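Local coordinates for protein pilin (Streptococcus pyogenes serotype M1, PDB 3GLE) that builds the pilus shaft as subunits stacked head to tail and joined by intermolecular isopeptide bonds, for adhesion to host cells, bacterial aggregation and biofilm formation, at residues 17-22 with 85-90; 39-44 with 102-107; 112-117 with 153-158; 118-123 with 149-154. The protein carries 2 engineered substitutions. All coordinates share one frame; numbering follows the deposited sequence. Where two conformers were deposited one is given.

How the interactions relate
The four contacts sample one two-sheet beta domain in its different layers. Interactions 1 and 2 are antiparallel strand pairings within a sheet; on the inner side of each, aromatic and aliphatic groups turn inward and touch, Phe85 and Phe87 of interaction 1 meeting Phe41 and Ile43 of interaction 2. Interaction 4 crosses between the sheets, with side chains rather than paired backbones, through the buried Tyr120. Interaction 3 continues along the same strand 151-169, sharing Phe153 and Lys154 with interaction 4, but it joins a loop and is more polar than interaction 4, with a carboxylate and two serine hydroxyls in the contact. Exposed polar groups lie on the outer side: Asp86 with Ser88 in interaction 1, Lys42 near Glu105 in interaction 2.

Interaction 1 (17-22 with 85-90); sequences AKLTVT and FDFSEV
An antiparallel strand pairing at the edge of a two-sheet beta domain joins Leu19 and Lys18 to Phe85 and Asp86, and it ends where the second strand runs into a type I turn from Phe87 to Val90. Leu19 and Phe85 form the hydrogen-bonded pair: Leu19 N donates to Phe85 O at 2.9 Å, and Phe85 N returns a bond to Leu19 O at 2.7 Å. Beyond the non-hydrogen-bonded pair Lys18 and Asp86, a third bond runs from Phe87 N to Ala17 O at 2.8 Å. That same carbonyl oxygen lies in the plane of the Phe87 ring, at its edge.

The inner side is apolar. Leu19 and Phe87 lie side by side and point the same way, with Leu19 CB 4.1 Å from Phe87 CE1. Val21 crosses Phe85 at a slant; its CG2, set beside the backbone N while CG1 is anti to it (chi1 -180°), comes within 3.5 Å of Phe85 CE2. Phe41 and Ile43 of the facing sheet pack on the Phe85 ring, and Tyr100 meets Phe87 edge-to-face.

On the outer side Asp86 serves its own segment. Its OD1 accepts from Ser88 OG at 2.6 Å and from Ser88 N at 3.0 Å, both from the same face of the carboxylate, and the second bond makes an Asx turn. Two bonds from Ser88 thus engage Asp86 OD1 where the chain leaves the strand, while the pairing with the first strand rests on backbone bonds and on the apolar inner layer.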
loop_
_atom_site.group_PDB
_atom_site.type_symbol
_atom_site.label_atom_id
_atom_site.label_comp_id
_atom_site.label_asym_id
_atom_site.label_seq_id
_atom_site.Cartn_x
_atom_site.Cartn_y
_atom_site.Cartn_z
ATOM N N ALA A 17 -31.162 1.073 11.276
ATOM C CA ALA A 17 -30.547 -0.132 11.858
ATOM C C ALA A 17 -29.257 -0.592 11.169
ATOM O O ALA A 17 -28.656 -1.595 11.569
ATOM C CB ALA A 17 -31.570 -1.280 11.907
ATOM N N LYS A 18 -28.829 0.137 10.147
ATOM C CA LYS A 18 -27.612 -0.232 9.421
ATOM C C LYS A 18 -26.509 0.793 9.661
ATOM O O LYS A 18 -26.763 1.995 9.682
ATOM C CB LYS A 18 -27.909 -0.392 7.934
ATOM C CG LYS A 18 -29.043 -1.371 7.646
ATOM C CD LYS A 18 -29.502 -1.242 6.210
ATOM C CE LYS A 18 -30.658 -2.190 5.899
ATOM N NZ LYS A 18 -30.962 -2.132 4.436
ATOM N N LEU A 19 -25.283 0.316 9.864
ATOM C CA LEU A 19 -24.152 1.209 10.136
ATOM C C LEU A 19 -23.020 0.999 9.132
ATOM O O LEU A 19 -22.411 -0.074 9.065
ATOM C CB LEU A 19 -23.655 1.008 11.574
ATOM C CG LEU A 19 -22.377 1.704 12.049
ATOM C CD1 LEU A 19 -22.567 3.246 12.128
ATOM C CD2 LEU A 19 -21.957 1.104 13.387
ATOM N N THR A 20 -22.739 2.054 8.372
ATOM C CA THR A 20 -21.707 2.064 7.356
ATOM C C THR A 20 -20.343 2.276 7.994
ATOM O O THR A 20 -20.193 3.071 8.918
ATOM C CB THR A 20 -21.972 3.201 6.363
ATOM O OG1 THR A 20 -23.279 3.031 5.807
ATOM C CG2 THR A 20 -20.947 3.224 5.215
ATOM N N VAL A 21 -19.354 1.545 7.504
ATOM C CA VAL A 21 -17.966 1.789 7.817
ATOM C C VAL A 21 -17.279 2.153 6.504
ATOM O O VAL A 21 -17.577 1.562 5.472
ATOM C CB VAL A 21 -17.280 0.549 8.419
ATOM C CG1 VAL A 21 -15.830 0.848 8.734
ATOM C CG2 VAL A 21 -17.996 0.109 9.655
ATOM N N THR A 22 -16.378 3.135 6.555
ATOM C CA THR A 22 -15.644 3.595 5.374
ATOM C C THR A 22 -14.164 3.313 5.538
ATOM O O THR A 22 -13.599 3.537 6.611
ATOM C CB THR A 22 -15.919 5.104 5.116
ATOM O OG1 THR A 22 -17.306 5.271 4.831
ATOM C CG2 THR A 22 -15.163 5.648 3.915
ATOM N N PHE A 85 -22.402 -2.820 9.014
ATOM C CA PHE A 85 -22.863 -3.733 10.045
ATOM C C PHE A 85 -24.386 -3.669 10.062
ATOM O O PHE A 85 -24.983 -2.606 9.831
ATOM C CB PHE A 85 -22.333 -3.335 11.430
ATOM C CG PHE A 85 -20.839 -3.450 11.584
ATOM C CD1 PHE A 85 -20.220 -4.696 11.604
ATOM C CD2 PHE A 85 -20.055 -2.314 11.751
ATOM C CE1 PHE A 85 -18.835 -4.810 11.771
ATOM C CE2 PHE A 85 -18.655 -2.414 11.921
ATOM C CZ PHE A 85 -18.052 -3.662 11.933
ATOM N N ASP A 86 -25.010 -4.794 10.381
ATOM C CA ASP A 86 -26.464 -4.906 10.369
ATOM C C ASP A 86 -27.020 -5.133 11.787
ATOM O O ASP A 86 -26.726 -6.149 12.415
ATOM C CB ASP A 86 -26.841 -6.063 9.439
ATOM C CG ASP A 86 -28.335 -6.184 9.222
ATOM O OD1 ASP A 86 -29.084 -5.331 9.743
ATOM O OD2 ASP A 86 -28.761 -7.144 8.538
ATOM N N PHE A 87 -27.818 -4.193 12.284
ATOM C CA PHE A 87 -28.396 -4.295 13.626
ATOM C C PHE A 87 -29.861 -4.711 13.608
ATOM O O PHE A 87 -30.503 -4.773 14.648
ATOM C CB PHE A 87 -28.273 -2.970 14.385
ATOM C CG PHE A 87 -26.873 -2.654 14.831
ATOM C CD1 PHE A 87 -25.967 -2.051 13.958
ATOM C CD2 PHE A 87 -26.458 -2.962 16.120
ATOM C CE1 PHE A 87 -24.676 -1.756 14.375
ATOM C CE2 PHE A 87 -25.180 -2.680 16.532
ATOM C CZ PHE A 87 -24.289 -2.076 15.669
ATOM N N SER A 88 -30.372 -5.005 12.417
ATOM C CA SER A 88 -31.797 -5.239 12.217
ATOM C C SER A 88 -32.279 -6.489 12.949
ATOM O O SER A 88 -33.352 -6.479 13.552
ATOM C CB SER A 88 -32.115 -5.329 10.725
ATOM O OG SER A 88 -31.418 -6.414 10.127
ATOM N N GLU A 89 -31.455 -7.536 12.925
ATOM C CA GLU A 89 -31.802 -8.834 13.500
ATOM C C GLU A 89 -31.416 -8.967 14.982
ATOM O O GLU A 89 -31.649 -10.012 15.597
ATOM C CB GLU A 89 -31.148 -9.939 12.662
ATOM C CG GLU A 89 -31.426 -11.355 13.105
ATOM C CD GLU A 89 -30.912 -12.405 12.124
ATOM O OE1 GLU A 89 -30.143 -12.068 11.180
ATOM O OE2 GLU A 89 -31.296 -13.582 12.320
ATOM N N VAL A 90 -30.838 -7.917 15.566
ATOM C CA VAL A 90 -30.504 -7.962 16.989
ATOM C C VAL A 90 -31.754 -7.800 17.860
ATOM O O VAL A 90 -32.575 -6.922 17.611
ATOM C CB VAL A 90 -29.466 -6.897 17.368
ATOM C CG1 VAL A 90 -29.126 -7.001 18.862
ATOM C CG2 VAL A 90 -28.195 -7.027 16.481
#

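Interaction 2 (39-44 with 102-107); sequences FTFKIE and VTEEKI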
loop_
_atom_site.group_PDB
_atom_site.type_symbol
_atom_site.label_atom_id
_atom_site.label_comp_id
_atom_site.label_asym_id
_atom_site.label_seq_id
_atom_site.Cartn_x
_atom_site.Cartn_y
_atom_site.Cartn_z
ATOM N N PHE A 39 -9.410 -5.302 4.239
ATOM C CA PHE A 39 -9.405 -4.780 5.595
ATOM C C PHE A 39 -10.656 -5.289 6.277
ATOM O O PHE A 39 -11.752 -5.284 5.677
ATOM C CB PHE A 39 -9.353 -3.253 5.587
ATOM C CG PHE A 39 -8.104 -2.696 4.962
ATOM C CD1 PHE A 39 -6.954 -2.485 5.737
ATOM C CD2 PHE A 39 -8.066 -2.390 3.603
ATOM C CE1 PHE A 39 -5.792 -1.946 5.162
ATOM C CE2 PHE A 39 -6.916 -1.888 3.010
ATOM C CZ PHE A 39 -5.775 -1.652 3.792
ATOM N N THR A 40 -10.499 -5.766 7.508
ATOM C CA THR A 40 -11.630 -6.311 8.260
ATOM C C THR A 40 -11.977 -5.415 9.450
ATOM O O THR A 40 -11.088 -4.888 10.115
ATOM C CB THR A 40 -11.375 -7.798 8.715
ATOM O OG1 THR A 40 -10.184 -7.876 9.501
ATOM C CG2 THR A 40 -11.156 -8.689 7.527
ATOM N N PHE A 41 -13.266 -5.225 9.708
ATOM C CA PHE A 41 -13.720 -4.437 10.844
ATOM C C PHE A 41 -14.567 -5.292 11.752
ATOM O O PHE A 41 -15.426 -6.030 11.288
ATOM C CB PHE A 41 -14.482 -3.192 10.369
ATOM C CG PHE A 41 -13.747 -2.447 9.305
ATOM C CD1 PHE A 41 -12.570 -1.783 9.609
ATOM C CD2 PHE A 41 -14.169 -2.494 7.993
ATOM C CE1 PHE A 41 -11.868 -1.126 8.636
ATOM C CE2 PHE A 41 -13.459 -1.842 7.005
ATOM C CZ PHE A 41 -12.300 -1.167 7.330
ATOM N N LYS A 42 -14.262 -5.218 13.043
ATOM C CA LYS A 42 -14.949 -5.987 14.046
ATOM C C LYS A 42 -15.788 -5.074 14.909
ATOM O O LYS A 42 -15.334 -3.979 15.326
ATOM C CB LYS A 42 -13.946 -6.745 14.924
ATOM C CG LYS A 42 -14.623 -7.609 15.996
ATOM C CD LYS A 42 -13.603 -8.420 16.761
ATOM C CE LYS A 42 -14.238 -9.076 17.963
ATOM N NZ LYS A 42 -13.243 -9.871 18.776
ATOM N N ILE A 43 -17.018 -5.526 15.161
ATOM C CA ILE A 43 -17.849 -4.897 16.162
ATOM C C ILE A 43 -18.125 -5.881 17.310
ATOM O O ILE A 43 -18.476 -7.061 17.096
ATOM C CB ILE A 43 -19.138 -4.296 15.589
ATOM C CG1 ILE A 43 -19.853 -3.494 16.686
ATOM C CG2 ILE A 43 -20.043 -5.395 15.099
ATOM C CD1 ILE A 43 -20.903 -2.504 16.179
ATOM N N GLU A 44 -17.948 -5.393 18.529
ATOM C CA GLU A 44 -18.222 -6.227 19.686
ATOM C C GLU A 44 -18.858 -5.418 20.804
ATOM O O GLU A 44 -18.690 -4.199 20.837
ATOM C CB GLU A 44 -16.929 -6.893 20.150
ATOM C CG GLU A 44 -15.786 -5.938 20.357
ATOM C CD GLU A 44 -14.539 -6.620 20.903
ATOM O OE1 GLU A 44 -14.567 -7.861 21.136
ATOM O OE2 GLU A 44 -13.530 -5.902 21.098
ATOM N N VAL A 102 -15.853 -0.603 17.755
ATOM C CA VAL A 102 -15.548 -0.985 16.392
ATOM C C VAL A 102 -14.054 -0.751 16.186
ATOM O O VAL A 102 -13.537 0.331 16.507
ATOM C CB VAL A 102 -16.407 -0.192 15.377
ATOM C CG1 VAL A 102 -15.959 -0.452 13.913
ATOM C CG2 VAL A 102 -17.889 -0.531 15.574
ATOM N N THR A 103 -13.371 -1.778 15.688
ATOM C CA THR A 103 -11.942 -1.729 15.403
ATOM C C THR A 103 -11.662 -2.314 14.011
ATOM O O THR A 103 -12.501 -3.008 13.435
ATOM C CB THR A 103 -11.128 -2.542 16.427
ATOM O OG1 THR A 103 -11.769 -3.820 16.636
ATOM C CG2 THR A 103 -11.028 -1.795 17.774
ATOM N N GLU A 104 -10.485 -2.012 13.479
ATOM C CA GLU A 104 -9.983 -2.662 12.284
ATOM C C GLU A 104 -8.989 -3.779 12.684
ATOM O O GLU A 104 -8.102 -3.572 13.512
ATOM C CB GLU A 104 -9.307 -1.628 11.371
ATOM C CG GLU A 104 -8.728 -2.233 10.102
ATOM C CD GLU A 104 -7.910 -1.256 9.286
ATOM O OE1 GLU A 104 -8.497 -0.348 8.635
ATOM O OE2 GLU A 104 -6.669 -1.419 9.280
ATOM N N GLU A 105 -9.137 -4.960 12.094
ATOM C CA GLU A 105 -8.239 -6.065 12.406
ATOM C C GLU A 105 -7.427 -6.475 11.196
ATOM O O GLU A 105 -7.977 -6.649 10.111
ATOM C CB GLU A 105 -9.025 -7.280 12.887
ATOM C CG GLU A 105 -9.444 -7.234 14.337
ATOM C CD GLU A 105 -9.583 -8.622 14.943
ATOM O OE1 GLU A 105 -10.214 -8.728 16.026
ATOM O OE2 GLU A 105 -9.056 -9.601 14.345
ATOM N N LYS A 106 -6.126 -6.661 11.374
ATOM C CA LYS A 106 -5.329 -7.242 10.299
ATOM C C LYS A 106 -4.237 -8.186 10.807
ATOM O O LYS A 106 -3.249 -7.747 11.405
ATOM C CB LYS A 106 -4.747 -6.153 9.392
ATOM C CG LYS A 106 -4.088 -6.692 8.111
ATOM C CD LYS A 106 -5.063 -7.514 7.286
ATOM C CE LYS A 106 -4.477 -7.857 5.929
ATOM N NZ LYS A 106 -5.406 -8.710 5.130
ATOM N N ILE A 107 -4.423 -9.480 10.562
ATOM C CA ILE A 107 -3.464 -10.499 10.998
ATOM C C ILE A 107 -2.056 -10.212 10.431
ATOM O O ILE A 107 -1.171 -9.756 11.165
ATOM C CB ILE A 107 -3.944 -11.923 10.628
ATOM C CG1 ILE A 107 -5.363 -12.192 11.174
ATOM C CG2 ILE A 107 -2.940 -12.980 11.099
ATOM C CD1 ILE A 107 -5.429 -12.826 12.571
HETATM O O HOH W 1 -14.035 -4.256 17.966
#
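The rings of Phe39 and Phe41, on the inner side of the antiparallel strand pair 39-44 with 102-105 of one sheet, meet Glu104 in different ways. Phe41 has Thr103 O and Glu104 OE1 at its edge, near the ring plane, with its CE1 3.5 Å from Glu104 OE1; the two side chains run side by side in the same direction. Phe39 receives the carboxylate slantwise, its CD1 3.7 Å from Glu104 OE2 and the two planes 46° apart. Outside the contact, Phe41 meets the nearly parallel ring of Phe153, and Phe39 has a cation-pi partner in Lys23.

Glu104 is the residue that promotes the isopeptide bond of Lys23. Here the Asn partner is engineered to Ala155, the cross-link cannot form, and Lys23 remains a salt-bridge partner of Glu104 OE1. With CG anti to the backbone N (chi1 179°), the Glu104 chain extends and brings the carboxylate to the edge of Phe41 and obliquely to Phe39. Ile43 CD1 packs on Val102 CG2 at 3.7 Å.

The other side of the sheet is polar. Thr40 O accepts from Glu105 N at 2.8 Å, and Thr40 OG1, turned between its backbone N and carbonyl carbon, donates to Glu105 O at 2.6 Å. The extended Lys42 chain crosses Glu105, its NZ lying beyond salt-bridge range, and forms a salt bridge with Glu44 OE1 whose hydrogen bond is weak. Lys42 N donates to Thr103 O, and Thr103 N returns a bond to Lys42 O; a water also donates to that oxygen and sits 2.7 Å from Thr103 OG1.

Interaction 3 (112-117 with 153-158); sequences GVSYDT and FKASLD. Engineered in segment 153-158: Ala155 (natural residue Asn).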
loop_
_atom_site.group_PDB
_atom_site.type_symbol
_atom_site.label_atom_id
_atom_site.label_comp_id
_atom_site.label_asym_id
_atom_site.label_seq_id
_atom_site.Cartn_x
_atom_site.Cartn_y
_atom_site.Cartn_z
ATOM N N GLY A 112 4.117 -1.771 3.285
ATOM C CA GLY A 112 3.948 -0.415 2.819
ATOM C C GLY A 112 2.613 0.184 3.169
ATOM O O GLY A 112 2.325 1.323 2.789
ATOM N N VAL A 113 1.794 -0.602 3.876
ATOM C CA VAL A 113 0.486 -0.186 4.345
ATOM C C VAL A 113 0.530 0.023 5.857
ATOM O O VAL A 113 1.007 -0.832 6.593
ATOM C CB VAL A 113 -0.599 -1.238 3.978
ATOM C CG1 VAL A 113 -1.947 -0.862 4.547
ATOM C CG2 VAL A 113 -0.699 -1.381 2.472
ATOM N N SER A 114 0.045 1.172 6.317
ATOM C CA SER A 114 0.029 1.466 7.754
ATOM C C SER A 114 -1.347 1.165 8.306
ATOM O O SER A 114 -2.341 1.540 7.695
ATOM C CB SER A 114 0.281 2.938 7.984
ATOM O OG SER A 114 -0.892 3.639 7.613
ATOM N N TYR A 115 -1.421 0.535 9.472
ATOM C CA TYR A 115 -2.723 0.162 10.004
ATOM C C TYR A 115 -3.244 1.079 11.084
ATOM O O TYR A 115 -2.573 1.316 12.089
ATOM C CB TYR A 115 -2.769 -1.310 10.405
ATOM C CG TYR A 115 -2.653 -2.181 9.165
ATOM C CD1 TYR A 115 -1.394 -2.464 8.607
ATOM C CD2 TYR A 115 -3.799 -2.655 8.499
ATOM C CE1 TYR A 115 -1.276 -3.218 7.456
ATOM C CE2 TYR A 115 -3.683 -3.427 7.339
ATOM C CZ TYR A 115 -2.416 -3.700 6.836
ATOM O OH TYR A 115 -2.279 -4.449 5.709
ATOM N N ASP A 116 -4.448 1.597 10.818
ATOM C CA ASP A 116 -5.259 2.381 11.743
ATOM C C ASP A 116 -5.579 1.575 13.003
ATOM O O ASP A 116 -6.319 0.588 12.964
ATOM C CB ASP A 116 -6.553 2.824 11.039
ATOM C CG ASP A 116 -7.125 4.112 11.608
ATOM O OD1 ASP A 116 -6.963 4.352 12.821
ATOM O OD2 ASP A 116 -7.729 4.899 10.837
ATOM N N THR A 117 -5.017 2.026 14.118
ATOM C CA THR A 117 -5.195 1.404 15.443
ATOM C C THR A 117 -6.417 1.949 16.221
ATOM O O THR A 117 -6.703 1.541 17.358
ATOM C CB THR A 117 -3.918 1.596 16.296
ATOM O OG1 THR A 117 -3.519 2.984 16.295
ATOM C CG2 THR A 117 -2.777 0.736 15.738
ATOM N N PHE A 153 -11.866 4.519 8.755
ATOM C CA PHE A 153 -10.515 4.044 9.022
ATOM C C PHE A 153 -9.675 4.498 7.849
ATOM O O PHE A 153 -10.128 4.451 6.719
ATOM C CB PHE A 153 -10.467 2.532 9.193
ATOM C CG PHE A 153 -11.135 2.060 10.439
ATOM C CD1 PHE A 153 -10.454 2.066 11.659
ATOM C CD2 PHE A 153 -12.467 1.661 10.418
ATOM C CE1 PHE A 153 -11.076 1.645 12.814
ATOM C CE2 PHE A 153 -13.090 1.229 11.589
ATOM C CZ PHE A 153 -12.395 1.230 12.789
ATOM N N LYS A 154 -8.489 5.007 8.142
ATOM C CA LYS A 154 -7.576 5.497 7.117
ATOM C C LYS A 154 -6.268 4.716 7.215
ATOM O O LYS A 154 -5.741 4.519 8.316
ATOM C CB LYS A 154 -7.292 6.979 7.337
ATOM C CG LYS A 154 -6.507 7.641 6.190
ATOM C CD LYS A 154 -6.477 9.146 6.369
ATOM C CE LYS A 154 -5.502 9.580 7.470
ATOM N NZ LYS A 154 -5.494 11.074 7.598
ATOM N N ALA A 155 -5.770 4.237 6.081
ATOM C CA ALA A 155 -4.438 3.633 6.026
ATOM C C ALA A 155 -3.579 4.432 5.044
ATOM O O ALA A 155 -4.090 4.886 4.017
ATOM C CB ALA A 155 -4.552 2.206 5.563
ATOM N N SER A 156 -2.294 4.630 5.348
ATOM C CA SER A 156 -1.381 5.186 4.334
ATOM C C SER A 156 -0.787 4.054 3.501
ATOM O O SER A 156 -0.496 2.977 4.014
ATOM C CB SER A 156 -0.310 6.096 4.934
ATOM O OG SER A 156 0.208 5.526 6.125
ATOM N N LEU A 157 -0.712 4.270 2.197
ATOM C CA LEU A 157 -0.047 3.343 1.312
ATOM C C LEU A 157 1.187 4.070 0.786
ATOM O O LEU A 157 1.076 5.056 0.033
ATOM C CB LEU A 157 -0.959 2.887 0.169
ATOM C CG LEU A 157 -0.243 2.067 -0.918
ATOM C CD1 LEU A 157 0.079 0.633 -0.474
ATOM C CD2 LEU A 157 -1.010 2.072 -2.225
ATOM N N ASP A 158 2.347 3.617 1.263
ATOM C CA ASP A 158 3.646 4.128 0.829
ATOM C C ASP A 158 4.059 3.340 -0.401
ATOM O O ASP A 158 3.581 2.222 -0.635
ATOM C CB ASP A 158 4.711 3.941 1.930
ATOM C CG ASP A 158 5.843 5.018 1.896
ATOM O OD1 ASP A 158 5.752 6.038 1.167
ATOM O OD2 ASP A 158 6.848 4.847 2.634
#
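Phe153 turns its ring edge to Asp116, with CD1 3.9 Å from Asp116 CG near the ring plane. At Lys154 the backbone N donates to Asp116 OD2 at 2.8 Å, nearly straight (172°) and on the anti lone pair; the other oxygen, OD1, accepts from Thr118 OG1. Ala155 is engineered, standing where the natural chain has the Asn that forms the isopeptide with Lys23, a bond this alanine cannot make; its CB lies 3.1 Å from Ser114 O. Ser156 then pairs with Ser114 twice, through Ser114 N to Ser156 O at 3.0 Å and through the two hydroxyls, Ser114 OG and Ser156 OG, 2.6 Å apart. Both hydroxyls are tucked between the backbone N and the carbonyl carbon, which aims them at each other. Leu157 places CD1 against Val113 CG2 at 3.7 Å, and Asp158 N closes the run on Gly112 O at 2.8 Å.

The loop 112-117, which leads toward strand 119-129, is thus fastened along strand 151-169 by backbone bonds at one end, the serine hydroxyls midway and a carboxylate at the other end. There Asp116 accepts the main-chain N-H of Lys154, consistent with the loop being held against the strand at this point.

Interaction 4 (118-123 with 149-154); sequences TSYTVQ and VPIQFK
Tyr120 reaches across to 149-154 from a strand that runs almost antiparallel to it in the opposite sheet. From CB the ring is directed inward with CG anti to the carbonyl carbon (chi1 -80°), and it slides past Ile151 and Phe153, which point the other way. Ile151 CG2 lies over one ring face, 4.0 Å from the centroid of Tyr120 and 13° off its normal, a CH-pi contact. Along one rim CD1 approaches Phe153 CZ at 3.7 Å, and the next atom, CE1, stands over the face of the Phe153 ring. The pair is T-shaped, the edge of Tyr120 toward the face of Phe153, with centroids 5.3 Å apart and planes at 75°. On the other rim CE2 meets Val149 CG2, which comes in near the ring plane at 3.6 Å; the Val149 side chain crosses that of Tyr120 at about a right angle.

Such interdigitation is what joins the two layers of a beta sandwich: strand 119-129 belongs to the sheet of 96-105, strand 151-169 to that of 18-27, and Tyr120 lies between them. At the tip, the phenol OH donates to the main-chain Gln152 O, at a very short 2.5 Å to be read with caution, giving the buried hydroxyl an acceptor.

Nearby, Val122 CG2 lies 3.7 Å from Ile151 CD1 where these two side chains also cross nearly perpendicularly, with Leu19 touching both. Thr118 O lies in the plane of the Phe153 ring at its edge, 3.7 Å from Phe153 CE1.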
loop_
_atom_site.group_PDB
_atom_site.type_symbol
_atom_site.label_atom_id
_atom_site.label_comp_id
_atom_site.label_asym_id
_atom_site.label_seq_id
_atom_site.Cartn_x
_atom_site.Cartn_y
_atom_site.Cartn_z
ATOM N N THR A 118 -7.129 2.873 15.595
ATOM C CA THR A 118 -8.289 3.503 16.198
ATOM C C THR A 118 -9.308 2.506 16.754
ATOM O O THR A 118 -9.566 1.477 16.145
ATOM C CB THR A 118 -8.981 4.413 15.163
ATOM O OG1 THR A 118 -8.090 5.474 14.816
ATOM C CG2 THR A 118 -10.227 5.003 15.734
ATOM N N SER A 119 -9.859 2.813 17.919
ATOM C CA SER A 119 -11.037 2.111 18.423
ATOM C C SER A 119 -12.191 3.117 18.471
ATOM O O SER A 119 -12.028 4.172 19.052
ATOM C CB SER A 119 -10.772 1.584 19.830
ATOM O OG SER A 119 -11.696 0.562 20.150
ATOM N N TYR A 120 -13.324 2.805 17.854
ATOM C CA TYR A 120 -14.513 3.641 17.924
ATOM C C TYR A 120 -15.494 3.140 18.995
ATOM O O TYR A 120 -15.732 1.939 19.120
ATOM C CB TYR A 120 -15.247 3.648 16.579
ATOM C CG TYR A 120 -14.697 4.553 15.506
ATOM C CD1 TYR A 120 -13.686 4.118 14.666
ATOM C CD2 TYR A 120 -15.232 5.832 15.288
ATOM C CE1 TYR A 120 -13.169 4.939 13.667
ATOM C CE2 TYR A 120 -14.725 6.669 14.267
ATOM C CZ TYR A 120 -13.688 6.213 13.477
ATOM O OH TYR A 120 -13.166 6.978 12.465
ATOM N N THR A 121 -16.082 4.062 19.744
ATOM C CA THR A 121 -17.249 3.752 20.563
ATOM C C THR A 121 -18.467 4.018 19.707
ATOM O O THR A 121 -18.559 5.077 19.091
ATOM C CB THR A 121 -17.305 4.625 21.804
ATOM O OG1 THR A 121 -16.137 4.377 22.573
ATOM C CG2 THR A 121 -18.553 4.323 22.666
ATOM N N VAL A 122 -19.364 3.033 19.661
ATOM C CA VAL A 122 -20.635 3.104 18.950
ATOM C C VAL A 122 -21.806 2.942 19.933
ATOM O O VAL A 122 -21.907 1.930 20.627
ATOM C CB VAL A 122 -20.698 2.016 17.846
ATOM C CG1 VAL A 122 -22.109 1.884 17.268
ATOM C CG2 VAL A 122 -19.698 2.344 16.756
ATOM N N GLN A 123 -22.656 3.966 20.000
ATOM C CA GLN A 123 -23.880 3.954 20.786
ATOM C C GLN A 123 -25.071 3.618 19.895
ATOM O O GLN A 123 -25.379 4.368 18.954
ATOM C CB GLN A 123 -24.181 5.332 21.377
ATOM C CG GLN A 123 -23.166 5.988 22.295
ATOM C CD GLN A 123 -23.754 7.271 22.881
ATOM O OE1 GLN A 123 -24.254 8.134 22.146
ATOM N NE2 GLN A 123 -23.758 7.373 24.205
ATOM N N VAL A 149 -18.522 11.280 14.657
ATOM C CA VAL A 149 -17.976 11.210 13.302
ATOM C C VAL A 149 -18.484 9.949 12.612
ATOM O O VAL A 149 -18.873 9.012 13.286
ATOM C CB VAL A 149 -16.422 11.195 13.277
ATOM C CG1 VAL A 149 -15.821 12.599 13.592
ATOM C CG2 VAL A 149 -15.854 10.102 14.175
ATOM N N PRO A 150 -18.485 9.920 11.263
ATOM C CA PRO A 150 -18.730 8.654 10.577
ATOM C C PRO A 150 -17.617 7.681 10.910
ATOM O O PRO A 150 -16.470 8.092 11.127
ATOM C CB PRO A 150 -18.636 9.030 9.095
ATOM C CG PRO A 150 -18.936 10.529 9.054
ATOM C CD PRO A 150 -18.242 11.023 10.305
ATOM N N ILE A 151 -17.940 6.394 10.957
ATOM C CA ILE A 151 -16.908 5.416 11.200
ATOM C C ILE A 151 -16.014 5.300 9.961
ATOM O O ILE A 151 -16.409 4.732 8.934
ATOM C CB ILE A 151 -17.479 4.081 11.594
ATOM C CG1 ILE A 151 -18.460 4.289 12.744
ATOM C CG2 ILE A 151 -16.348 3.135 11.984
ATOM C CD1 ILE A 151 -19.014 3.064 13.223
ATOM N N GLN A 152 -14.820 5.879 10.087
ATOM C CA GLN A 152 -13.837 5.902 9.018
ATOM C C GLN A 152 -12.491 5.391 9.535
ATOM O O GLN A 152 -12.042 5.770 10.629
ATOM C CB GLN A 152 -13.684 7.326 8.467
ATOM C CG GLN A 152 -14.843 7.810 7.605
ATOM C CD GLN A 152 -14.814 9.321 7.346
ATOM O OE1 GLN A 152 -14.150 10.083 8.061
ATOM N NE2 GLN A 152 -15.552 9.755 6.331
ATOM N N PHE A 153 -11.866 4.519 8.755
ATOM C CA PHE A 153 -10.515 4.044 9.022
ATOM C C PHE A 153 -9.675 4.498 7.849
ATOM O O PHE A 153 -10.128 4.451 6.719
ATOM C CB PHE A 153 -10.467 2.532 9.193
ATOM C CG PHE A 153 -11.135 2.060 10.439
ATOM C CD1 PHE A 153 -10.454 2.066 11.659
ATOM C CD2 PHE A 153 -12.467 1.661 10.418
ATOM C CE1 PHE A 153 -11.076 1.645 12.814
ATOM C CE2 PHE A 153 -13.090 1.229 11.589
ATOM C CZ PHE A 153 -12.395 1.230 12.789
ATOM N N LYS A 154 -8.489 5.007 8.142
ATOM C CA LYS A 154 -7.576 5.497 7.117
ATOM C C LYS A 154 -6.268 4.716 7.215
ATOM O O LYS A 154 -5.741 4.519 8.316
ATOM C CB LYS A 154 -7.292 6.979 7.337
ATOM C CG LYS A 154 -6.507 7.641 6.190
ATOM C CD LYS A 154 -6.477 9.146 6.369
ATOM C CE LYS A 154 -5.502 9.580 7.470
ATOM N NZ LYS A 154 -5.494 11.074 7.598
#